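Local coordinates for protein CdnC (Chryseobacterium gregarium DSM 19109, PDB 7MGV) that acts as an ATP-grasp ligase that installs omega-ester macrocycles in a ribosomally made precursor peptide, probably at the expense of ATP, at residues A31-I36 with V50-V55; D44-E49 with C342-R347; W323-T328 with R332-I337. One frame throughout, in Å; residues are numbered along the deposited sequence.

Interaction 1. Residues A31-I36 with V50-V55; sequences ADNFSI and VIRFNV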
# COMPACT_ATOMS: atom_id res chain seq x y z
N ALA A 31 20.55 -8.19 -8.78
CA ALA A 31 20.88 -7.78 -10.14
C ALA A 31 21.22 -6.30 -10.22
O ALA A 31 22.02 -5.90 -11.08
CB ALA A 31 19.72 -8.11 -11.09
N ASP A 32 20.66 -5.47 -9.34
CA ASP A 32 21.00 -4.05 -9.28
C ASP A 32 22.23 -3.89 -8.40
O ASP A 32 22.13 -3.93 -7.17
CB ASP A 32 19.83 -3.22 -8.76
CG ASP A 32 20.26 -1.81 -8.38
OD1 ASP A 32 20.97 -1.16 -9.17
OD2 ASP A 32 19.87 -1.34 -7.29
N ASN A 33 23.38 -3.72 -9.03
CA ASN A 33 24.62 -3.41 -8.33
C ASN A 33 25.33 -2.21 -8.94
O ASN A 33 26.44 -1.88 -8.50
CB ASN A 33 25.56 -4.63 -8.36
CG ASN A 33 26.53 -4.66 -7.19
OD1 ASN A 33 26.87 -5.73 -6.68
ND2 ASN A 33 27.00 -3.49 -6.77
N PHE A 34 24.72 -1.54 -9.92
CA PHE A 34 25.43 -0.60 -10.77
C PHE A 34 25.11 0.84 -10.41
O PHE A 34 26.02 1.64 -10.18
CB PHE A 34 25.10 -0.87 -12.25
CG PHE A 34 24.89 -2.33 -12.59
CD1 PHE A 34 25.62 -3.34 -11.98
CD2 PHE A 34 23.94 -2.70 -13.54
CE1 PHE A 34 25.41 -4.66 -12.27
CE2 PHE A 34 23.74 -4.03 -13.85
CZ PHE A 34 24.47 -5.01 -13.22
N SER A 35 23.82 1.18 -10.36
CA SER A 35 23.42 2.51 -9.90
C SER A 35 23.77 2.70 -8.43
O SER A 35 24.14 3.81 -8.00
CB SER A 35 21.93 2.72 -10.12
OG SER A 35 21.43 3.75 -9.30
N ILE A 36 23.66 1.64 -7.63
CA ILE A 36 23.98 1.72 -6.21
C ILE A 36 25.49 1.86 -5.98
O ILE A 36 25.90 2.29 -4.91
CB ILE A 36 23.43 0.49 -5.47
CG1 ILE A 36 23.45 0.71 -3.95
CG2 ILE A 36 24.21 -0.76 -5.85
CD1 ILE A 36 23.17 -0.55 -3.15
N VAL A 50 27.54 1.75 4.65
CA VAL A 50 26.42 1.25 3.86
C VAL A 50 26.16 -0.20 4.25
O VAL A 50 27.09 -1.02 4.26
CB VAL A 50 26.69 1.37 2.35
CG1 VAL A 50 25.77 0.46 1.57
CG2 VAL A 50 26.53 2.81 1.90
N ILE A 51 24.91 -0.51 4.58
CA ILE A 51 24.48 -1.88 4.84
C ILE A 51 23.55 -2.28 3.71
O ILE A 51 22.48 -1.69 3.53
CB ILE A 51 23.78 -2.01 6.20
CG1 ILE A 51 24.75 -1.65 7.33
CG2 ILE A 51 23.25 -3.42 6.39
CD1 ILE A 51 24.15 -1.77 8.71
N ARG A 52 23.95 -3.29 2.94
CA ARG A 52 23.21 -3.73 1.77
C ARG A 52 22.29 -4.89 2.15
O ARG A 52 22.76 -5.95 2.58
CB ARG A 52 24.16 -4.15 0.65
CG ARG A 52 23.50 -4.29 -0.71
CD ARG A 52 24.54 -4.49 -1.80
NE ARG A 52 24.06 -4.07 -3.11
CZ ARG A 52 23.77 -4.90 -4.11
NH1 ARG A 52 23.91 -6.21 -3.94
NH2 ARG A 52 23.34 -4.42 -5.27
N PHE A 53 20.98 -4.68 2.00
CA PHE A 53 19.98 -5.71 2.23
C PHE A 53 19.36 -6.04 0.88
O PHE A 53 18.45 -5.35 0.41
CB PHE A 53 18.92 -5.23 3.23
CG PHE A 53 17.98 -6.31 3.70
CD1 PHE A 53 18.16 -7.63 3.32
CD2 PHE A 53 16.90 -6.00 4.51
CE1 PHE A 53 17.29 -8.62 3.75
CE2 PHE A 53 16.03 -6.98 4.94
CZ PHE A 53 16.22 -8.29 4.56
N ASN A 54 19.86 -7.10 0.25
CA ASN A 54 19.34 -7.53 -1.04
C ASN A 54 18.07 -8.33 -0.82
O ASN A 54 18.08 -9.36 -0.14
CB ASN A 54 20.39 -8.33 -1.80
CG ASN A 54 21.25 -7.46 -2.70
OD1 ASN A 54 22.00 -7.95 -3.53
ND2 ASN A 54 21.13 -6.14 -2.52
N VAL A 55 16.97 -7.86 -1.42
CA VAL A 55 15.64 -8.28 -1.00
C VAL A 55 15.22 -9.60 -1.63
O VAL A 55 14.38 -10.30 -1.06
CB VAL A 55 14.64 -7.15 -1.32
CG1 VAL A 55 14.14 -7.25 -2.75
CG2 VAL A 55 13.51 -7.15 -0.33
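R52 reaches from its strand to the loop of D32 and N33 and to I36, in the first turn of helix 35-46. The contact is small, with 174 Å² buried over both sides, and R52 supplies about half of it. Its CG stands anti to the backbone N (chi1 -165°), and the chain stays extended as far as NE. This carries the guanidinium away from the strand and into the loop.

The first kind of contact is a stack of flat groups. The amide of N33 lies over one face of the R52 guanidinium, and the two planes are 22° apart. N33 CG is 3.7 Å from R52 NH2. N33 OD1 sits 3.7 Å above the plane and is offset toward its rim. N54, on the same strand as R52, approaches the opposite face with its amide. The guanidinium thus lies between two asparagines.

The second kind is van der Waals contact of methyl groups with the guanidinium rim. I36 CD1 meets the edge of the guanidinium, 3.6 Å from R52 NE. I36 CG2 lies 3.8 Å from R52 NH2. The isoleucine therefore covers part of the rim from the helix side.

The third kind is electrostatic and looser. D32 OD2 is 5.1 Å from R52 NH2, so the opposite charges are near but do not touch. The carboxylate also has a long, weak ion pair with R95. The approach of the D32 carbonyl to R52 is too close in the model, and its detail is doubtful.

The contact spans one beta-alpha-beta unit of the MvdD pre-ATP grasp domain. Strand 48-54 is the outermost strand here and runs parallel to strand 22-28. Helix 35-46 joins the two, and I36 also packs on I26 of strand 22-28.

Interaction 2. Residues D44-E49 with C342-R347; sequences DKNGCE and CDKAPR
C48 and C342 bring their sulfurs together, with C48 SG 3.6 Å from C342 SG. This is apolar packing of two thiols and far too long for a disulfide. It is the close part of the contact. C48 SG also lies 3.7 Å from C342 CB. Both cysteines pack on I24 of strand 22-28 and on I43 of helix 35-46, so the sulfurs sit against a largely apolar surface.

N46 borders this sulfur pair. Its CG lies beside the backbone N and anti to the carbonyl carbon (chi1 -80°), which sends the amide toward C342. N46 ND2 gives a weak bond to C342 SG at 3.7 Å, though a fairly straight one, with an N-H...S angle of 158°. The stronger partner of this NH2 group is the carboxylate of D339, in the last turn of helix 332-341. D339 thereby helps to fix the amide.

The solvent side is much looser. K344 is exposed, and its chain bends at chi3 as it passes N46. K344 NZ gives a weak hydrogen bond to N46 OD1 at 3.2 Å. The amide oxygen therefore faces the lysine, while the NH2 group faces the sulfur and D339. Further along the loop, R347 NE and D343 OD1 are 3.4 Å apart. Only their charges attract, because the oxygen lies well out of the guanidinium plane. R347 also bonds to L340 O and makes a cation-pi contact with Y134.

Two helix ends meet here, and each finishes in a Schellman motif with a residue of positive phi. In helix 35-46 that residue is G47, before the chain turns into strand 48-54. In helix 332-341 it is D343, at the start of the loop.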
# COMPACT_ATOMS: atom_id res chain seq x y z
N ASP A 44 30.58 6.41 1.10
CA ASP A 44 31.84 6.06 1.73
C ASP A 44 32.72 7.30 1.91
O ASP A 44 33.30 7.52 2.98
CB ASP A 44 32.58 5.01 0.91
CG ASP A 44 31.97 3.63 1.05
OD1 ASP A 44 31.01 3.48 1.83
OD2 ASP A 44 32.46 2.69 0.38
N LYS A 45 32.81 8.12 0.87
CA LYS A 45 33.56 9.37 0.98
C LYS A 45 32.91 10.30 2.01
O LYS A 45 33.60 10.95 2.80
CB LYS A 45 33.67 10.03 -0.39
CG LYS A 45 35.03 10.70 -0.69
CD LYS A 45 35.41 11.65 0.44
CE LYS A 45 36.38 12.73 0.04
NZ LYS A 45 36.76 13.52 1.24
N ASN A 46 31.57 10.35 2.04
CA ASN A 46 30.88 11.18 3.02
C ASN A 46 31.15 10.75 4.45
O ASN A 46 30.83 11.51 5.38
CB ASN A 46 29.37 11.17 2.74
CG ASN A 46 28.98 12.12 1.62
OD1 ASN A 46 29.84 12.71 0.97
ND2 ASN A 46 27.68 12.28 1.40
N GLY A 47 31.72 9.57 4.66
CA GLY A 47 32.07 9.12 6.00
C GLY A 47 31.03 8.27 6.68
O GLY A 47 31.03 8.20 7.92
N CYS A 48 30.15 7.62 5.93
CA CYS A 48 29.11 6.77 6.50
C CYS A 48 29.27 5.34 5.99
O CYS A 48 29.93 5.09 4.98
CB CYS A 48 27.71 7.31 6.16
SG CYS A 48 27.39 8.98 6.76
N GLU A 49 28.65 4.42 6.71
CA GLU A 49 28.68 3.00 6.37
C GLU A 49 27.40 2.61 5.65
O GLU A 49 26.31 3.08 6.00
CB GLU A 49 28.87 2.14 7.63
CG GLU A 49 29.08 0.66 7.34
CD GLU A 49 28.83 -0.22 8.54
OE1 GLU A 49 28.77 0.31 9.67
OE2 GLU A 49 28.69 -1.45 8.36
N CYS A 342 23.11 10.79 3.91
CA CYS A 342 24.03 11.08 5.00
C CYS A 342 23.68 12.36 5.75
O CYS A 342 24.50 12.84 6.54
CB CYS A 342 25.47 11.18 4.48
SG CYS A 342 26.03 9.77 3.49
N ASP A 343 22.50 12.93 5.49
CA ASP A 343 22.03 14.14 6.16
C ASP A 343 22.95 15.33 5.88
O ASP A 343 23.20 16.17 6.75
CB ASP A 343 21.86 13.92 7.67
CG ASP A 343 20.87 14.89 8.29
OD1 ASP A 343 20.13 15.55 7.54
OD2 ASP A 343 20.83 14.98 9.54
N LYS A 344 23.47 15.39 4.65
CA LYS A 344 24.28 16.51 4.20
C LYS A 344 23.57 17.32 3.12
O LYS A 344 24.21 17.94 2.27
CB LYS A 344 25.64 16.02 3.70
CG LYS A 344 26.55 15.52 4.81
CD LYS A 344 27.85 14.96 4.25
CE LYS A 344 28.62 16.01 3.48
NZ LYS A 344 29.72 15.42 2.67
N ALA A 345 22.24 17.32 3.15
CA ALA A 345 21.42 18.06 2.20
C ALA A 345 20.06 18.29 2.83
O ALA A 345 19.63 17.50 3.68
CB ALA A 345 21.27 17.29 0.88
N PRO A 346 19.36 19.37 2.48
CA PRO A 346 18.04 19.63 3.06
C PRO A 346 17.07 18.49 2.77
O PRO A 346 17.00 17.99 1.65
CB PRO A 346 17.60 20.93 2.39
CG PRO A 346 18.86 21.57 1.93
CD PRO A 346 19.78 20.45 1.56
N ARG A 347 16.34 18.08 3.80
CA ARG A 347 15.41 16.96 3.70
C ARG A 347 14.00 17.40 4.03
O ARG A 347 13.77 18.40 4.73
CB ARG A 347 15.80 15.83 4.66
CG ARG A 347 17.26 15.44 4.65
CD ARG A 347 17.52 14.43 5.75
NE ARG A 347 18.52 13.45 5.34
CZ ARG A 347 18.94 12.45 6.10
NH1 ARG A 347 18.45 12.29 7.32
NH2 ARG A 347 19.85 11.61 5.63

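Interaction 3. Residues W323-T328 with R332-I337; sequences WLDNLT and RISKSI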
# COMPACT_ATOMS: atom_id res chain seq x y z
N TRP A 323 20.66 5.72 -15.95
CA TRP A 323 20.85 6.01 -17.36
C TRP A 323 21.03 7.51 -17.61
O TRP A 323 21.82 7.91 -18.47
CB TRP A 323 19.67 5.47 -18.17
CG TRP A 323 18.31 5.92 -17.69
CD1 TRP A 323 17.80 5.83 -16.42
CD2 TRP A 323 17.28 6.52 -18.49
NE1 TRP A 323 16.53 6.35 -16.38
CE2 TRP A 323 16.18 6.78 -17.63
CE3 TRP A 323 17.17 6.87 -19.83
CZ2 TRP A 323 15.01 7.36 -18.09
CZ3 TRP A 323 16.00 7.45 -20.28
CH2 TRP A 323 14.93 7.69 -19.41
N LEU A 324 20.31 8.34 -16.86
CA LEU A 324 20.47 9.79 -16.96
C LEU A 324 21.55 10.33 -16.03
O LEU A 324 22.14 11.37 -16.33
CB LEU A 324 19.15 10.49 -16.67
CG LEU A 324 17.91 9.87 -17.32
CD1 LEU A 324 16.64 10.39 -16.67
CD2 LEU A 324 17.94 10.17 -18.81
N ASP A 325 21.82 9.65 -14.91
CA ASP A 325 22.93 10.06 -14.06
C ASP A 325 24.26 9.92 -14.78
O ASP A 325 25.19 10.69 -14.51
CB ASP A 325 22.93 9.23 -12.77
CG ASP A 325 24.01 9.66 -11.80
OD1 ASP A 325 24.10 10.88 -11.52
OD2 ASP A 325 24.76 8.79 -11.32
N ASN A 326 24.38 8.95 -15.69
CA ASN A 326 25.59 8.81 -16.49
C ASN A 326 25.75 9.92 -17.51
O ASN A 326 26.83 10.03 -18.11
CB ASN A 326 25.59 7.45 -17.19
CG ASN A 326 25.98 6.31 -16.27
OD1 ASN A 326 26.73 6.50 -15.32
ND2 ASN A 326 25.46 5.12 -16.55
N LEU A 327 24.73 10.73 -17.73
CA LEU A 327 24.82 11.89 -18.61
C LEU A 327 25.22 13.16 -17.86
O LEU A 327 25.43 14.20 -18.49
CB LEU A 327 23.49 12.12 -19.33
CG LEU A 327 22.76 10.87 -19.83
CD1 LEU A 327 21.50 11.25 -20.60
CD2 LEU A 327 23.67 10.00 -20.69
N THR A 328 25.33 13.09 -16.54
CA THR A 328 25.90 14.17 -15.75
C THR A 328 27.41 13.98 -15.63
O THR A 328 27.97 12.96 -16.04
CB THR A 328 25.26 14.22 -14.36
OG1 THR A 328 25.41 12.95 -13.71
CG2 THR A 328 23.78 14.56 -14.46
N ARG A 332 26.25 13.21 -10.80
CA ARG A 332 25.75 14.22 -9.87
C ARG A 332 24.49 13.77 -9.14
O ARG A 332 24.29 14.15 -7.98
CB ARG A 332 25.49 15.53 -10.62
CG ARG A 332 26.75 16.31 -10.97
CD ARG A 332 27.57 16.64 -9.73
NE ARG A 332 28.66 15.69 -9.52
CZ ARG A 332 29.44 15.67 -8.45
NH1 ARG A 332 29.26 16.55 -7.47
NH2 ARG A 332 30.41 14.77 -8.35
N ILE A 333 23.64 12.96 -9.78
CA ILE A 333 22.44 12.48 -9.10
C ILE A 333 22.80 11.49 -8.00
O ILE A 333 22.19 11.49 -6.92
CB ILE A 333 21.46 11.87 -10.12
CG1 ILE A 333 21.15 12.87 -11.23
CG2 ILE A 333 20.17 11.44 -9.42
CD1 ILE A 333 20.22 12.33 -12.30
N SER A 334 23.80 10.64 -8.25
CA SER A 334 24.26 9.72 -7.21
C SER A 334 24.85 10.50 -6.04
O SER A 334 24.62 10.14 -4.88
CB SER A 334 25.29 8.75 -7.79
OG SER A 334 24.73 7.97 -8.83
N LYS A 335 25.60 11.56 -6.32
CA LYS A 335 26.12 12.41 -5.26
C LYS A 335 24.99 13.08 -4.49
O LYS A 335 25.05 13.21 -3.26
CB LYS A 335 27.07 13.46 -5.84
CG LYS A 335 27.61 14.45 -4.82
CD LYS A 335 29.07 14.16 -4.50
CE LYS A 335 29.54 14.97 -3.31
NZ LYS A 335 28.83 14.59 -2.06
N SER A 336 23.94 13.51 -5.19
CA SER A 336 22.79 14.09 -4.51
C SER A 336 22.16 13.09 -3.56
O SER A 336 21.89 13.41 -2.39
CB SER A 336 21.77 14.58 -5.54
OG SER A 336 22.14 15.85 -6.05
N ILE A 337 21.94 11.86 -4.04
CA ILE A 337 21.32 10.84 -3.20
C ILE A 337 22.20 10.51 -2.01
O ILE A 337 21.71 10.33 -0.88
CB ILE A 337 21.01 9.58 -4.04
CG1 ILE A 337 19.97 9.91 -5.11
CG2 ILE A 337 20.52 8.44 -3.16
CD1 ILE A 337 19.77 8.83 -6.13
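D325 to T328 form a type I beta turn, which sets both residues against the first turn of helix 332-341, with D325 CA 5.5 Å from I333 CA. CG of D325 is anti to the backbone N (chi1 -176°), which turns the carboxylate to the helix start. D325 OD1 accepts two backbone N-H groups from the same face of its plane: I333 N at 2.8 Å and S334 N at 3.3 Å. The first comes from the syn side, tilted 29° out of the plane, and the second from well above it (55°). D325 OD2 takes the hydroxyl of S334, with OG at 2.6 Å, and also bonds to N331. The amino end of the helix probably stabilises the negative charge. At the other end of the turn, T328 OG1 accepts R332 N at 3.0 Å. An alanine in place of D325 would remove the carboxylate and is likely to leave the I333 and S334 amides and the S334 hydroxyl without their acceptor. F248 and Y246 of strand 244-251 pack around the contact. Two helices are thus joined by a tight turn, with D325 accepting N-H groups at the amino end of helix 332-341.

How the interactions relate
From the N terminus, interaction 1 closes the first loop, from the loop after strand 22-28, over helix 35-46, to strand 48-54. Interaction 2 opens inside that loop, at residues 44-49, and closes near the C terminus, so the two cross. It ties the pre-ATP grasp unit to the loop after helix 332-341, almost 300 residues later. Interaction 3 is nested within this long loop and follows interaction 1 in series. It closes only a short turn between helices 322-325 and 332-341. Helix 35-46 links all three: S35 packs near S334, and N46 near K335. The centres lie about 16 to 17 Å apart.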